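PDB 3KH1: predicted metal-dependent phosphohydrolase from Magnetospirillum magnetotacticum MS-1, which probably acts as a metal-dependent phosphohydrolase of the HD-domain family, perhaps with 5'-deoxynucleotidase activity. Local coordinates for residues A[14-19]-A[109-114]; A[26-31]-A[143-148]; A[61-66]-A[130-135]. All coordinates share one frame; numbering follows the deposited sequence. Where two conformers were deposited one is given.

Interaction 1 (A[14-19]-A[109-114]); sequences MSFVVE and GLLPPD
The C-terminal end of helix 8-19 passes close to the link that precedes helix 113-128, and the CA atoms of Phe16 and Leu110 come within 5.6 Å. Phe16, Leu110 and Leu111 carry most of the packing. The first torsion of Phe16 (chi1 -175°) sets its ring anti to the backbone N and sends it out to the link. Leu111 lies over one face of this ring. Its CG is 4.0 Å from the ring centroid of Phe16 and 21° off the normal, a CH-pi contact. The two methyls spread along the side chain of Phe16. Leu111 CD2 sits at the root, 3.6 Å from Phe16 CB, and Leu111 CD1 reaches out to the far end near CE1 and CZ. Leu110 CB comes to the ring edge, 4.2 Å from Phe16 CD1. The tip of Leu110 goes elsewhere. Its CD1 packs on the aliphatic part of Glu19, 3.7 Å from Glu19 CB, and the two chains cross at about a right angle. Glu19 bends at chi2 (70°), and its carboxylate forms salt bridges with Lys22 and Arg106. On the polar side one water joins the segments. It donates to Leu110 O at 2.8 Å and to Ser15 OG at a longer 3.3 Å. Ser15 OG is also bonded to Ala12 O in the preceding turn. Phe16 further touches Phe108 of its own chain and Leu54 of the second subunit. Pro112, the N-cap of helix 113-128, lies against Arg9, Ala12 and Gln13. No direct hydrogen bond links the two segments. The join is therefore mainly apolar, with the water giving Leu110 O a donor on the polar side and the charge of Glu19 answered outside the contact.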
loop_
_atom_site.group_PDB
_atom_site.type_symbol
_atom_site.label_atom_id
_atom_site.label_comp_id
_atom_site.label_asym_id
_atom_site.label_seq_id
_atom_site.Cartn_x
_atom_site.Cartn_y
_atom_site.Cartn_z
HETATM N N MSE A 14 -0.066 -14.178 -10.806
HETATM C CA MSE A 14 1.109 -14.210 -9.934
HETATM C C MSE A 14 2.291 -13.505 -10.570
HETATM O O MSE A 14 3.053 -12.834 -9.863
HETATM C CB MSE A 14 1.514 -15.643 -9.578
HETATM C CG MSE A 14 0.484 -16.375 -8.778
HETATM SE SE MSE A 14 -0.076 -15.437 -7.158
HETATM C CE MSE A 14 -1.030 -16.879 -6.391
ATOM N N SER A 15 2.424 -13.589 -11.905
ATOM C CA SER A 15 3.514 -12.903 -12.585
ATOM C C SER A 15 3.421 -11.371 -12.383
ATOM O O SER A 15 4.438 -10.708 -12.158
ATOM C CB SER A 15 3.554 -13.275 -14.049
ATOM O OG SER A 15 2.617 -12.565 -14.857
ATOM N N PHE A 16 2.192 -10.843 -12.362
ATOM C CA PHE A 16 1.976 -9.430 -12.090
ATOM C C PHE A 16 2.303 -9.102 -10.635
ATOM O O PHE A 16 3.010 -8.135 -10.364
ATOM C CB PHE A 16 0.529 -9.064 -12.420
ATOM C CG PHE A 16 0.215 -7.594 -12.298
ATOM C CD1 PHE A 16 0.539 -6.708 -13.297
ATOM C CD2 PHE A 16 -0.452 -7.127 -11.190
ATOM C CE1 PHE A 16 0.225 -5.381 -13.196
ATOM C CE2 PHE A 16 -0.753 -5.766 -11.085
ATOM C CZ PHE A 16 -0.434 -4.923 -12.115
ATOM N N VAL A 17 1.824 -9.936 -9.703
ATOM C CA VAL A 17 2.106 -9.788 -8.273
ATOM C C VAL A 17 3.610 -9.693 -8.031
ATOM O O VAL A 17 4.081 -8.825 -7.243
ATOM C CB VAL A 17 1.421 -10.852 -7.411
ATOM C CG1 VAL A 17 1.901 -10.772 -5.942
ATOM C CG2 VAL A 17 -0.145 -10.728 -7.492
ATOM N N VAL A 18 4.376 -10.578 -8.653
ATOM C CA VAL A 18 5.819 -10.572 -8.482
ATOM C C VAL A 18 6.471 -9.328 -9.103
ATOM O O VAL A 18 7.367 -8.717 -8.509
ATOM C CB VAL A 18 6.433 -11.903 -9.012
ATOM C CG1 VAL A 18 7.963 -11.822 -9.105
ATOM C CG2 VAL A 18 5.937 -13.078 -8.108
ATOM N N GLU A 19 6.054 -8.979 -10.319
ATOM C CA GLU A 19 6.623 -7.850 -11.054
ATOM C C GLU A 19 6.484 -6.525 -10.305
ATOM O O GLU A 19 7.416 -5.721 -10.259
ATOM C CB GLU A 19 5.966 -7.735 -12.406
ATOM C CG GLU A 19 6.553 -6.597 -13.276
ATOM C CD GLU A 19 7.991 -6.800 -13.807
ATOM O OE1 GLU A 19 8.598 -7.880 -13.646
ATOM O OE2 GLU A 19 8.517 -5.869 -14.467
ATOM N N GLY A 109 -0.458 -5.749 -19.048
ATOM C CA GLY A 109 -0.524 -6.826 -20.026
ATOM C C GLY A 109 -0.052 -8.151 -19.456
ATOM O O GLY A 109 -0.286 -9.184 -20.072
ATOM N N LEU A 110 0.643 -8.149 -18.316
ATOM C CA LEU A 110 0.974 -9.397 -17.613
ATOM C C LEU A 110 -0.283 -10.115 -17.076
ATOM O O LEU A 110 -0.295 -11.324 -16.897
ATOM C CB LEU A 110 1.945 -9.132 -16.465
ATOM C CG LEU A 110 3.363 -8.661 -16.855
ATOM C CD1 LEU A 110 4.149 -8.263 -15.598
ATOM C CD2 LEU A 110 4.114 -9.729 -17.687
ATOM N N LEU A 111 -1.315 -9.349 -16.757
ATOM C CA LEU A 111 -2.533 -9.914 -16.181
ATOM C C LEU A 111 -3.318 -10.690 -17.236
ATOM O O LEU A 111 -3.124 -10.481 -18.437
ATOM C CB LEU A 111 -3.409 -8.795 -15.604
ATOM C CG LEU A 111 -2.855 -8.131 -14.342
ATOM C CD1 LEU A 111 -3.537 -6.771 -14.139
ATOM C CD2 LEU A 111 -3.000 -9.083 -13.145
ATOM N N PRO A 112 -4.232 -11.566 -16.783
ATOM C CA PRO A 112 -5.173 -12.119 -17.744
ATOM C C PRO A 112 -5.923 -10.992 -18.478
ATOM O O PRO A 112 -6.082 -9.912 -17.918
ATOM C CB PRO A 112 -6.148 -12.934 -16.898
ATOM C CG PRO A 112 -5.621 -12.950 -15.559
ATOM C CD PRO A 112 -4.522 -11.973 -15.402
ATOM N N PRO A 113 -6.380 -11.235 -19.715
ATOM C CA PRO A 113 -6.989 -10.149 -20.495
ATOM C C PRO A 113 -8.091 -9.335 -19.815
ATOM O O PRO A 113 -8.132 -8.123 -20.017
ATOM C CB PRO A 113 -7.539 -10.868 -21.726
ATOM C CG PRO A 113 -6.586 -11.996 -21.904
ATOM C CD PRO A 113 -6.190 -12.450 -20.531
ATOM N N ASP A 114 -8.994 -9.977 -19.071
ATOM C CA ASP A 114 -10.072 -9.259 -18.409
ATOM C C ASP A 114 -9.512 -8.241 -17.389
ATOM O O ASP A 114 -9.899 -7.082 -17.369
ATOM C CB ASP A 114 -11.107 -10.207 -17.778
ATOM C CG ASP A 114 -10.532 -11.068 -16.654
ATOM O OD1 ASP A 114 -9.383 -11.500 -16.731
ATOM O OD2 ASP A 114 -11.242 -11.342 -15.676
HETATM O O HOH W 1 1.606 -13.029 -17.924
#

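Interaction 2 (A[26-31]-A[143-148]); sequences ILRQTL and LQPLLH
In His148, chi1 of -81° puts CG beside the backbone N, and chi2 of -126° turns ND1 to the strand. In Thr30, CG2 is anti to the backbone N and points at the helix. His148 ND1 donates to Leu31 O at 2.8 Å. The bond is nearly straight, with an N-H...O angle of 171°. The oxygen lies in the imidazole plane, at the ring edge. Thr30 CG2 packs 3.7 Å from His148 CB, the two chains crossing at about a right angle. Thr30 OG1 lies 4.0 Å from Pro145 CB, the side chains meeting obliquely. The same hydroxyl takes a weak bond from Arg28 NH2. That NH2 also touches Pro145 CG at 3.7 Å, so the proline meets the guanidinium at its edge. The main partner of Arg28 is Glu39, through NE. Gln144 NE2 also bonds Glu39, as well as His47, so Glu39 bridges both segments. A phenylalanine in place of His148 would offer no N-H, and Leu31 O would probably be left without this donor and the strand at Leu31 less firmly held to the helix. The His148 ring also meets that of His47 at a steep angle, and Asp21 of the second subunit packs against His148. Helix 132-151 is kinked at Pro145. A calcium ion lies about 3 Å from the Thr30 side chain. The arrangement is consistent with one wall of the metal-site region in a helical HD-domain phosphohydrolase.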
loop_
_atom_site.group_PDB
_atom_site.type_symbol
_atom_site.label_atom_id
_atom_site.label_comp_id
_atom_site.label_asym_id
_atom_site.label_seq_id
_atom_site.Cartn_x
_atom_site.Cartn_y
_atom_site.Cartn_z
ATOM N N ILE A 26 10.859 2.968 -6.975
ATOM C CA ILE A 26 10.599 4.242 -7.688
ATOM C C ILE A 26 10.440 5.333 -6.651
ATOM O O ILE A 26 9.526 5.299 -5.794
ATOM C CB ILE A 26 9.371 4.162 -8.578
ATOM C CG1 ILE A 26 9.443 2.991 -9.561
ATOM C CG2 ILE A 26 9.156 5.509 -9.332
ATOM C CD1 ILE A 26 10.633 3.041 -10.522
ATOM N N LEU A 27 11.326 6.305 -6.682
ATOM C CA LEU A 27 11.381 7.372 -5.654
ATOM C C LEU A 27 10.743 8.688 -6.087
ATOM O O LEU A 27 10.879 9.142 -7.223
ATOM C CB LEU A 27 12.826 7.638 -5.245
ATOM C CG LEU A 27 13.523 6.368 -4.706
ATOM C CD1 LEU A 27 14.937 6.571 -4.308
ATOM C CD2 LEU A 27 12.692 5.717 -3.551
ATOM N N ARG A 28 10.038 9.281 -5.156
ATOM C CA ARG A 28 9.392 10.571 -5.300
ATOM C C ARG A 28 10.286 11.667 -4.718
ATOM O O ARG A 28 11.305 11.389 -4.078
ATOM C CB ARG A 28 8.074 10.543 -4.525
ATOM C CG ARG A 28 7.080 9.576 -5.106
ATOM C CD ARG A 28 5.903 9.265 -4.226
ATOM N NE ARG A 28 5.284 10.453 -3.707
ATOM C CZ ARG A 28 4.417 11.253 -4.269
ATOM N NH1 ARG A 28 3.849 10.912 -5.399
ATOM N NH2 ARG A 28 4.016 12.359 -3.597
ATOM N N GLN A 29 9.880 12.927 -4.871
ATOM C CA GLN A 29 10.578 14.037 -4.187
ATOM C C GLN A 29 10.043 14.351 -2.792
ATOM O O GLN A 29 10.736 15.004 -1.996
ATOM C CB GLN A 29 10.528 15.308 -5.037
ATOM C CG GLN A 29 11.337 15.174 -6.279
ATOM C CD GLN A 29 12.794 14.899 -5.956
ATOM O OE1 GLN A 29 13.458 15.721 -5.298
ATOM N NE2 GLN A 29 13.309 13.745 -6.416
ATOM N N THR A 30 8.853 13.878 -2.464
ATOM C CA THR A 30 8.297 13.954 -1.128
ATOM C C THR A 30 9.207 13.256 -0.169
ATOM O O THR A 30 9.659 12.185 -0.447
ATOM C CB THR A 30 6.904 13.261 -1.116
ATOM O OG1 THR A 30 6.054 13.810 -2.165
ATOM C CG2 THR A 30 6.274 13.311 0.264
ATOM N N LEU A 31 9.486 13.892 0.955
ATOM C CA LEU A 31 10.252 13.270 2.030
ATOM C C LEU A 31 9.331 12.630 3.036
ATOM O O LEU A 31 8.218 13.079 3.251
ATOM C CB LEU A 31 11.151 14.280 2.740
ATOM C CG LEU A 31 12.116 15.084 1.864
ATOM C CD1 LEU A 31 12.954 16.054 2.732
ATOM C CD2 LEU A 31 13.010 14.161 1.068
ATOM N N LEU A 143 -3.369 15.859 -1.373
ATOM C CA LEU A 143 -3.294 16.347 0.018
ATOM C C LEU A 143 -2.061 15.846 0.723
ATOM O O LEU A 143 -1.405 16.574 1.477
ATOM C CB LEU A 143 -4.522 15.848 0.752
ATOM C CG LEU A 143 -4.624 16.152 2.253
ATOM C CD1 LEU A 143 -4.576 17.672 2.541
ATOM C CD2 LEU A 143 -5.891 15.544 2.881
ATOM N N GLN A 144 -1.762 14.569 0.523
ATOM C CA GLN A 144 -0.695 13.956 1.298
ATOM C C GLN A 144 0.680 14.658 1.186
ATOM O O GLN A 144 1.357 14.845 2.223
ATOM C CB GLN A 144 -0.630 12.452 1.043
ATOM C CG GLN A 144 0.406 11.657 1.860
ATOM C CD GLN A 144 1.713 11.453 1.154
ATOM O OE1 GLN A 144 2.015 12.082 0.121
ATOM N NE2 GLN A 144 2.492 10.472 1.668
ATOM N N PRO A 145 1.108 15.071 -0.014
ATOM C CA PRO A 145 2.394 15.752 -0.084
ATOM C C PRO A 145 2.398 17.086 0.658
ATOM O O PRO A 145 3.449 17.539 1.098
ATOM C CB PRO A 145 2.676 15.910 -1.581
ATOM C CG PRO A 145 1.761 14.975 -2.198
ATOM C CD PRO A 145 0.611 14.699 -1.350
ATOM N N LEU A 146 1.256 17.750 0.717
ATOM C CA LEU A 146 1.127 18.986 1.507
ATOM C C LEU A 146 1.356 18.720 2.984
ATOM O O LEU A 146 2.096 19.445 3.676
ATOM C CB LEU A 146 -0.216 19.662 1.276
ATOM C CG LEU A 146 -0.567 19.998 -0.165
ATOM C CD1 LEU A 146 -1.974 20.654 -0.228
ATOM C CD2 LEU A 146 0.470 20.846 -0.856
ATOM N N LEU A 147 0.742 17.640 3.464
ATOM C CA LEU A 147 0.981 17.189 4.835
ATOM C C LEU A 147 2.448 16.974 5.090
ATOM O O LEU A 147 2.991 17.402 6.128
ATOM C CB LEU A 147 0.203 15.907 5.131
ATOM C CG LEU A 147 -1.334 15.931 5.033
ATOM C CD1 LEU A 147 -1.929 14.554 5.316
ATOM C CD2 LEU A 147 -1.947 16.910 5.975
ATOM N N HIS A 148 3.109 16.311 4.159
ATOM C CA HIS A 148 4.540 15.999 4.362
ATOM C C HIS A 148 5.424 17.232 4.270
ATOM O O HIS A 148 6.320 17.398 5.102
ATOM C CB HIS A 148 4.993 14.942 3.371
ATOM C CG HIS A 148 4.633 13.553 3.792
ATOM N ND1 HIS A 148 5.565 12.569 3.889
ATOM C CD2 HIS A 148 3.446 12.999 4.180
ATOM C CE1 HIS A 148 4.982 11.472 4.348
ATOM N NE2 HIS A 148 3.699 11.701 4.545
#

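Interaction 3 (A[61-66]-A[130-135]); sequences EAVQIG and ETADAR
Asp133 and Gln64, with Val63 and Ala132 packed beside them, form a mixed polar and apolar contact at the protein surface, where the starts of helices 65-74 and 132-151 come together. Gln64 is the N-cap residue of helix 65-74. Its backbone N donates to Asp133 OD1 at 2.9 Å. The oxygen is met on its syn side, with Gln64 N 21° out of the carboxylate plane. Asp133 CG stands beside its own backbone N (chi1 -73°), and this swings the carboxylate across to the other segment. The second oxygen is held too. A water donates to Asp133 OD2 at 2.7 Å and accepts from Gln64 NE2 at 2.9 Å. Asp133 OD2 also forms a salt bridge with Arg67. Both oxygens are thus gripped, and the carboxylate is probably stabilised by its place at the start of helix 65-74. The apolar half gathers on Ala132. Ala62 CB lies 4.3 Å from Ala132 CB. Val63 CG2 approaches the same methyl, 3.9 Å from Ala132 CB, but Val63 has two conformers and this holds for one of them. The other helix start has its own cap. Thr131 OG1 accepts from Ala134 N at 3.2 Å, and Glu125 bonds this hydroxyl as well. Arg135 NE reaches back to Glu130 O and ties down the link before the helix. Val63 also lies on Val68 of helix 65-74 and on Phe136 of helix 132-151, so the loop fits against both helices there. Ile65 touches Phe136 too, a contact from helix to helix.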
loop_
_atom_site.group_PDB
_atom_site.type_symbol
_atom_site.label_atom_id
_atom_site.label_comp_id
_atom_site.label_asym_id
_atom_site.label_seq_id
_atom_site.Cartn_x
_atom_site.Cartn_y
_atom_site.Cartn_z
ATOM N N GLU A 61 -21.322 11.156 -1.650
ATOM C CA GLU A 61 -22.124 9.923 -1.467
ATOM C C GLU A 61 -21.889 8.863 -2.562
ATOM O O GLU A 61 -21.903 7.638 -2.278
ATOM C CB GLU A 61 -23.628 10.266 -1.341
ATOM N N ALA A 62 -21.664 9.330 -3.791
ATOM C CA ALA A 62 -21.554 8.446 -4.936
ATOM C C ALA A 62 -20.194 7.705 -4.928
ATOM O O ALA A 62 -20.056 6.712 -5.685
ATOM C CB ALA A 62 -21.760 9.227 -6.311
ATOM N N VAL A 63 -19.223 8.080 -4.080
ATOM C CA VAL A 63 -17.926 7.395 -4.106
ATOM C C VAL A 63 -17.988 5.977 -3.496
ATOM O O VAL A 63 -18.624 5.765 -2.458
ATOM C CB VAL A 63 -16.849 8.251 -3.454
ATOM C CG1 VAL A 63 -15.590 7.465 -3.238
ATOM C CG2 VAL A 63 -16.551 9.467 -4.346
ATOM N N GLN A 64 -17.339 5.001 -4.162
ATOM C CA GLN A 64 -17.181 3.666 -3.619
ATOM C C GLN A 64 -15.771 3.610 -3.048
ATOM O O GLN A 64 -14.777 3.578 -3.779
ATOM C CB GLN A 64 -17.354 2.624 -4.714
ATOM C CG GLN A 64 -18.783 2.529 -5.253
ATOM C CD GLN A 64 -18.987 1.243 -6.012
ATOM O OE1 GLN A 64 -19.226 0.184 -5.411
ATOM N NE2 GLN A 64 -18.785 1.287 -7.324
ATOM N N ILE A 65 -15.675 3.667 -1.726
ATOM C CA ILE A 65 -14.387 3.838 -1.076
ATOM C C ILE A 65 -13.428 2.661 -1.343
ATOM O O ILE A 65 -12.245 2.868 -1.491
ATOM C CB ILE A 65 -14.568 4.108 0.440
ATOM C CG1 ILE A 65 -15.227 5.490 0.663
ATOM C CG2 ILE A 65 -13.256 3.897 1.225
ATOM C CD1 ILE A 65 -14.333 6.682 0.323
ATOM N N GLY A 66 -13.920 1.435 -1.396
ATOM C CA GLY A 66 -13.072 0.300 -1.708
ATOM C C GLY A 66 -12.487 0.384 -3.107
ATOM O O GLY A 66 -11.352 -0.020 -3.357
ATOM N N GLU A 130 -12.104 12.632 -13.700
ATOM C CA GLU A 130 -13.442 13.050 -14.072
ATOM C C GLU A 130 -14.485 12.429 -13.132
ATOM O O GLU A 130 -15.402 13.131 -12.642
ATOM C CB GLU A 130 -13.727 12.699 -15.536
ATOM C CG GLU A 130 -12.895 13.517 -16.543
ATOM C CD GLU A 130 -13.104 13.077 -17.982
ATOM O OE1 GLU A 130 -14.213 12.600 -18.293
ATOM O OE2 GLU A 130 -12.156 13.207 -18.798
ATOM N N THR A 131 -14.377 11.127 -12.874
ATOM C CA THR A 131 -15.444 10.438 -12.145
ATOM C C THR A 131 -15.387 10.782 -10.646
ATOM O O THR A 131 -14.414 11.328 -10.149
ATOM C CB THR A 131 -15.330 8.906 -12.304
ATOM O OG1 THR A 131 -14.095 8.484 -11.699
ATOM C CG2 THR A 131 -15.361 8.459 -13.792
ATOM N N ALA A 132 -16.453 10.472 -9.923
ATOM C CA ALA A 132 -16.490 10.718 -8.483
ATOM C C ALA A 132 -15.346 10.002 -7.789
ATOM O O ALA A 132 -14.659 10.596 -6.951
ATOM C CB ALA A 132 -17.881 10.305 -7.866
ATOM N N ASP A 133 -15.150 8.721 -8.091
ATOM C CA ASP A 133 -14.076 7.987 -7.473
ATOM C C ASP A 133 -12.706 8.614 -7.776
ATOM O O ASP A 133 -11.845 8.701 -6.900
ATOM C CB ASP A 133 -14.087 6.514 -7.925
ATOM C CG ASP A 133 -15.229 5.694 -7.300
ATOM O OD1 ASP A 133 -15.933 6.144 -6.363
ATOM O OD2 ASP A 133 -15.367 4.567 -7.823
ATOM N N ALA A 134 -12.470 8.980 -9.036
ATOM C CA ALA A 134 -11.188 9.537 -9.427
ATOM C C ALA A 134 -10.935 10.885 -8.762
ATOM O O ALA A 134 -9.792 11.169 -8.409
ATOM C CB ALA A 134 -11.080 9.641 -10.979
ATOM N N ARG A 135 -11.961 11.714 -8.598
ATOM C CA ARG A 135 -11.793 12.988 -7.949
ATOM C C ARG A 135 -11.419 12.836 -6.478
ATOM O O ARG A 135 -10.560 13.565 -5.970
ATOM C CB ARG A 135 -13.012 13.906 -8.079
ATOM C CG ARG A 135 -13.150 14.499 -9.473
ATOM C CD ARG A 135 -14.287 15.481 -9.588
ATOM N NE ARG A 135 -15.475 14.789 -9.997
ATOM C CZ ARG A 135 -16.514 14.493 -9.231
ATOM N NH1 ARG A 135 -16.539 14.784 -7.921
ATOM N NH2 ARG A 135 -17.540 13.855 -9.793
HETATM O O HOH W 2 -17.875 3.846 -8.368
#

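How the interactions relate
From the N terminus, helix 8-19 meets the link before helix 113-128 in interaction 1, closing a loop of 89 residues. Next come strands 27-28 and 30-31, which meet helix 132-151 in interaction 2 after 111 residues. Residues 61-66 meet the start of that same helix in interaction 3. Interaction 3 is nested inside interaction 2, and interaction 1 crosses both. No two of them touch. The centres of interactions 2 and 3 are about 23 Å apart, yet both use helix 132-151. Interactions 1 and 2 lie on opposite sides of the chain's centre, and both reach the second subunit. Interactions 1 and 2 tie the N-terminal part to later helices; interaction 3 joins two helix starts.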